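Local coordinates for protein aminofutalosine deaminase (Helicobacter pylori, PDB 7LKK) that deaminates aminofutalosine in the menaquinone pathway, as a metal-dependent hydrolase of the amidohydrolase family with an iron ion in its active site, at residues Y37-G49 / N375-L387. Residues are numbered along the deposited sequence; the frame is centred on the assembly and turned at random.
Sequences YGVVFDEKIVEIG and NNGEIETNKRADL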
loop_
_atom_site.group_PDB
_atom_site.type_symbol
_atom_site.label_atom_id
_atom_site.label_comp_id
_atom_site.label_asym_id
_atom_site.label_seq_id
_atom_site.Cartn_x
_atom_site.Cartn_y
_atom_site.Cartn_z
ATOM N N TYR A 37 -21.577 11.292 18.952
ATOM C CA TYR A 37 -22.777 10.469 18.936
ATOM C C TYR A 37 -22.543 9.167 19.691
ATOM O O TYR A 37 -21.406 8.763 19.953
ATOM C CB TYR A 37 -23.220 10.175 17.500
ATOM C CG TYR A 37 -24.453 10.940 17.078
ATOM C CD1 TYR A 37 -24.446 12.329 17.024
ATOM C CD2 TYR A 37 -25.624 10.279 16.735
ATOM C CE1 TYR A 37 -25.568 13.036 16.640
ATOM C CE2 TYR A 37 -26.754 10.980 16.347
ATOM C CZ TYR A 37 -26.718 12.358 16.304
ATOM O OH TYR A 37 -27.836 13.062 15.920
ATOM N N GLY A 38 -23.649 8.500 20.026
ATOM C CA GLY A 38 -23.595 7.298 20.825
ATOM C C GLY A 38 -24.609 6.279 20.330
ATOM O O GLY A 38 -25.478 6.588 19.515
ATOM N N VAL A 39 -24.463 5.057 20.833
ATOM C CA VAL A 39 -25.299 3.933 20.421
ATOM C C VAL A 39 -25.714 3.151 21.660
ATOM O O VAL A 39 -24.867 2.786 22.482
ATOM C CB VAL A 39 -24.571 3.004 19.429
ATOM C CG1 VAL A 39 -25.420 1.775 19.132
ATOM C CG2 VAL A 39 -24.231 3.745 18.144
ATOM N N VAL A 40 -27.015 2.902 21.799
ATOM C CA VAL A 40 -27.541 1.974 22.793
ATOM C C VAL A 40 -27.723 0.627 22.117
ATOM O O VAL A 40 -28.294 0.548 21.021
ATOM C CB VAL A 40 -28.871 2.472 23.387
ATOM C CG1 VAL A 40 -29.367 1.506 24.454
ATOM C CG2 VAL A 40 -28.710 3.862 23.964
ATOM N N PHE A 41 -27.242 -0.435 22.757
ATOM C CA PHE A 41 -27.307 -1.747 22.135
ATOM C C PHE A 41 -27.333 -2.836 23.195
ATOM O O PHE A 41 -26.720 -2.708 24.258
ATOM C CB PHE A 41 -26.122 -1.975 21.184
ATOM C CG PHE A 41 -24.778 -1.981 21.866
ATOM C CD1 PHE A 41 -24.132 -0.792 22.170
ATOM C CD2 PHE A 41 -24.153 -3.175 22.189
ATOM C CE1 PHE A 41 -22.896 -0.797 22.793
ATOM C CE2 PHE A 41 -22.916 -3.186 22.811
ATOM C CZ PHE A 41 -22.286 -1.995 23.110
ATOM N N ASP A 42 -28.068 -3.906 22.891
ATOM C CA ASP A 42 -27.909 -5.172 23.591
ATOM C C ASP A 42 -27.235 -6.133 22.620
ATOM O O ASP A 42 -26.059 -5.951 22.290
ATOM C CB ASP A 42 -29.256 -5.713 24.084
ATOM C CG ASP A 42 -30.393 -5.434 23.116
ATOM O OD1 ASP A 42 -30.196 -5.600 21.895
ATOM O OD2 ASP A 42 -31.488 -5.049 23.579
ATOM N N GLU A 43 -27.970 -7.125 22.118
ATOM C CA GLU A 43 -27.470 -7.911 20.998
ATOM C C GLU A 43 -27.678 -7.198 19.669
ATOM O O GLU A 43 -26.942 -7.464 18.711
ATOM C CB GLU A 43 -28.140 -9.286 20.962
ATOM C CG GLU A 43 -27.662 -10.236 22.050
ATOM C CD GLU A 43 -28.569 -10.237 23.265
ATOM O OE1 GLU A 43 -29.491 -9.396 23.319
ATOM O OE2 GLU A 43 -28.357 -11.072 24.168
ATOM N N LYS A 44 -28.656 -6.300 19.596
ATOM C CA LYS A 44 -28.912 -5.493 18.416
ATOM C C LYS A 44 -28.731 -4.025 18.771
ATOM O O LYS A 44 -28.713 -3.647 19.946
ATOM C CB LYS A 44 -30.329 -5.725 17.871
ATOM C CG LYS A 44 -30.692 -7.185 17.636
ATOM C CD LYS A 44 -29.910 -7.769 16.473
ATOM C CE LYS A 44 -30.588 -9.020 15.928
ATOM N NZ LYS A 44 -30.147 -10.248 16.644
ATOM N N ILE A 45 -28.605 -3.195 17.737
ATOM C CA ILE A 45 -28.586 -1.749 17.931
ATOM C C ILE A 45 -29.992 -1.289 18.285
ATOM O O ILE A 45 -30.945 -1.530 17.532
ATOM C CB ILE A 45 -28.061 -1.034 16.682
ATOM C CG1 ILE A 45 -26.606 -1.423 16.420
ATOM C CG2 ILE A 45 -28.198 0.477 16.840
ATOM C CD1 ILE A 45 -26.115 -1.057 15.040
ATOM N N VAL A 46 -30.132 -0.631 19.430
ATOM C CA VAL A 46 -31.435 -0.239 19.956
ATOM C C VAL A 46 -31.767 1.210 19.622
ATOM O O VAL A 46 -32.870 1.510 19.164
ATOM C CB VAL A 46 -31.493 -0.488 21.480
ATOM C CG1 VAL A 46 -32.749 0.119 22.070
ATOM C CG2 VAL A 46 -31.432 -1.981 21.775
ATOM N N GLU A 47 -30.819 2.121 19.830
ATOM C CA GLU A 47 -31.078 3.539 19.627
ATOM C C GLU A 47 -29.773 4.259 19.323
ATOM O O GLU A 47 -28.713 3.907 19.848
ATOM C CB GLU A 47 -31.756 4.161 20.854
ATOM C CG GLU A 47 -32.277 5.572 20.634
ATOM C CD GLU A 47 -33.139 6.061 21.781
ATOM O OE1 GLU A 47 -33.819 5.225 22.415
ATOM O OE2 GLU A 47 -33.140 7.280 22.046
ATOM N N ILE A 48 -29.865 5.275 18.466
ATOM C CA ILE A 48 -28.737 6.120 18.094
ATOM C C ILE A 48 -29.095 7.565 18.414
ATOM O O ILE A 48 -30.254 7.971 18.275
ATOM C CB ILE A 48 -28.375 5.962 16.602
ATOM C CG1 ILE A 48 -28.182 4.486 16.253
ATOM C CG2 ILE A 48 -27.120 6.754 16.257
ATOM C CD1 ILE A 48 -28.358 4.183 14.782
ATOM N N GLY A 49 -28.105 8.338 18.845
ATOM C CA GLY A 49 -28.350 9.738 19.141
ATOM C C GLY A 49 -27.116 10.383 19.727
ATOM O O GLY A 49 -26.070 9.747 19.897
ATOM N N ASN A 375 -27.004 -9.186 8.847
ATOM C CA ASN A 375 -27.782 -8.059 9.403
ATOM C C ASN A 375 -26.871 -7.100 10.175
ATOM O O ASN A 375 -27.063 -6.805 11.357
ATOM C CB ASN A 375 -28.928 -8.549 10.291
ATOM C CG ASN A 375 -29.827 -7.425 10.756
ATOM O OD1 ASN A 375 -30.074 -6.474 10.025
ATOM N ND2 ASN A 375 -30.344 -7.547 11.976
ATOM N N ASN A 376 -25.864 -6.601 9.475
ATOM C CA ASN A 376 -24.881 -5.734 10.103
ATOM C C ASN A 376 -24.301 -4.816 9.033
ATOM O O ASN A 376 -24.952 -4.530 8.023
ATOM C CB ASN A 376 -23.818 -6.586 10.820
ATOM C CG ASN A 376 -23.091 -7.539 9.878
ATOM O OD1 ASN A 376 -23.244 -7.477 8.657
ATOM N ND2 ASN A 376 -22.293 -8.426 10.452
ATOM N N GLY A 377 -23.081 -4.340 9.269
ATOM C CA GLY A 377 -22.401 -3.454 8.353
ATOM C C GLY A 377 -22.866 -2.020 8.385
ATOM O O GLY A 377 -22.397 -1.221 7.568
ATOM N N GLU A 378 -23.760 -1.662 9.304
ATOM C CA GLU A 378 -24.309 -0.315 9.343
ATOM C C GLU A 378 -24.822 -0.037 10.747
ATOM O O GLU A 378 -25.401 -0.919 11.386
ATOM C CB GLU A 378 -25.436 -0.156 8.312
ATOM C CG GLU A 378 -26.220 1.144 8.414
ATOM C CD GLU A 378 -27.240 1.290 7.300
ATOM O OE1 GLU A 378 -27.853 2.371 7.190
ATOM O OE2 GLU A 378 -27.426 0.319 6.534
ATOM N N ILE A 379 -24.604 1.186 11.224
ATOM C CA ILE A 379 -25.089 1.603 12.535
ATOM C C ILE A 379 -26.519 2.091 12.339
ATOM O O ILE A 379 -26.759 3.245 11.971
ATOM C CB ILE A 379 -24.191 2.670 13.165
ATOM C CG1 ILE A 379 -22.815 2.080 13.467
ATOM C CG2 ILE A 379 -24.815 3.206 14.445
ATOM C CD1 ILE A 379 -21.874 3.035 14.164
ATOM N N GLU A 380 -27.475 1.196 12.578
ATOM C CA GLU A 380 -28.887 1.473 12.378
ATOM C C GLU A 380 -29.677 0.577 13.318
ATOM O O GLU A 380 -29.280 -0.565 13.568
ATOM C CB GLU A 380 -29.296 1.232 10.918
ATOM C CG GLU A 380 -30.725 1.631 10.576
ATOM C CD GLU A 380 -31.083 1.302 9.138
ATOM O OE1 GLU A 380 -30.271 0.639 8.458
ATOM O OE2 GLU A 380 -32.179 1.700 8.688
ATOM N N THR A 381 -30.780 1.104 13.848
ATOM C CA THR A 381 -31.594 0.343 14.787
ATOM C C THR A 381 -32.050 -0.969 14.160
ATOM O O THR A 381 -32.389 -1.023 12.974
ATOM C CB THR A 381 -32.808 1.162 15.235
ATOM O OG1 THR A 381 -33.633 1.461 14.102
ATOM C CG2 THR A 381 -32.360 2.463 15.890
ATOM N N ASN A 382 -32.014 -2.035 14.961
ATOM C CA ASN A 382 -32.385 -3.414 14.655
ATOM C C ASN A 382 -31.266 -4.168 13.940
ATOM O O ASN A 382 -31.399 -5.373 13.726
ATOM C CB ASN A 382 -33.680 -3.535 13.827
ATOM C CG ASN A 382 -34.858 -2.848 14.490
ATOM O OD1 ASN A 382 -35.025 -2.919 15.707
ATOM N ND2 ASN A 382 -35.674 -2.169 13.693
ATOM N N LYS A 383 -30.177 -3.510 13.554
ATOM C CA LYS A 383 -29.025 -4.236 13.045
ATOM C C LYS A 383 -28.262 -4.881 14.197
ATOM O O LYS A 383 -28.427 -4.519 15.364
ATOM C CB LYS A 383 -28.102 -3.308 12.256
ATOM C CG LYS A 383 -28.766 -2.620 11.077
ATOM C CD LYS A 383 -28.574 -3.409 9.798
ATOM C CE LYS A 383 -29.345 -2.789 8.643
ATOM N NZ LYS A 383 -29.408 -3.706 7.469
ATOM N N ARG A 384 -27.426 -5.859 13.855
ATOM C CA ARG A 384 -26.592 -6.499 14.862
ATOM C C ARG A 384 -25.652 -5.483 15.499
ATOM O O ARG A 384 -25.186 -4.540 14.854
ATOM C CB ARG A 384 -25.778 -7.637 14.244
ATOM C CG ARG A 384 -26.596 -8.853 13.837
ATOM C CD ARG A 384 -25.706 -9.875 13.151
ATOM N NE ARG A 384 -24.435 -10.021 13.856
ATOM C CZ ARG A 384 -24.194 -10.947 14.779
ATOM N NH1 ARG A 384 -25.132 -11.825 15.106
ATOM N NH2 ARG A 384 -23.010 -10.999 15.371
ATOM N N ALA A 385 -25.374 -5.684 16.787
ATOM C CA ALA A 385 -24.424 -4.846 17.519
ATOM C C ALA A 385 -22.988 -5.322 17.275
ATOM O O ALA A 385 -22.274 -5.753 18.179
ATOM C CB ALA A 385 -24.764 -4.838 19.004
ATOM N N ASP A 386 -22.582 -5.258 16.010
ATOM C CA ASP A 386 -21.213 -5.556 15.595
ATOM C C ASP A 386 -20.503 -4.216 15.426
ATOM O O ASP A 386 -20.654 -3.545 14.403
ATOM C CB ASP A 386 -21.196 -6.377 14.309
ATOM C CG ASP A 386 -21.875 -7.731 14.466
ATOM O OD1 ASP A 386 -21.976 -8.233 15.608
ATOM O OD2 ASP A 386 -22.311 -8.295 13.442
ATOM N N LEU A 387 -19.727 -3.822 16.433
ATOM C CA LEU A 387 -19.223 -2.459 16.522
ATOM C C LEU A 387 -17.735 -2.448 16.829
ATOM O O LEU A 387 -17.254 -3.216 17.668
ATOM C CB LEU A 387 -19.982 -1.671 17.599
ATOM C CG LEU A 387 -21.498 -1.590 17.395
ATOM C CD1 LEU A 387 -22.198 -1.075 18.644
ATOM C CD2 LEU A 387 -21.827 -0.718 16.192
#
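Ile45 opens the second strand of the beta hairpin 37-49 and packs into the curved loop 375-387, joining two parts of the small beta domain that accompanies the TIM barrel of amidohydrolases. Ile45 CB lies 3.4 Å from Glu380 O. CG2, anti to the backbone N, stays beside the same carbonyl, whereas CG1 (chi1 -64°) lies against Lys383 O and Arg384 O, both on the same side of it. The extended chain then carries CD1 of Ile45 inside the bend of the loop, 3.5 Å from Glu380 O and close to Ile379 CA and Lys383 CB. The backbone of Ile45 is held at both ends: its N donates to Lys383 O, 2.7 Å away and nearly in line with the carbonyl, and its O accepts from Asn382 N within the carbonyl plane. Both partners belong to the type II turn 380-383. A third bond, from Ala385 N to Glu43 O, accompanies the single bridge between Lys44 and Arg384. Beyond it, Leu387 CD1 sits over one face of the Phe41 ring, 4.2 Å from its centroid, while Phe416 meets this ring edge-to-face. On the flank nearer the hairpin's open end, Ile379 CG2 touches both Val39 CG2 and Ile48 CD1, the latter at 3.7 Å.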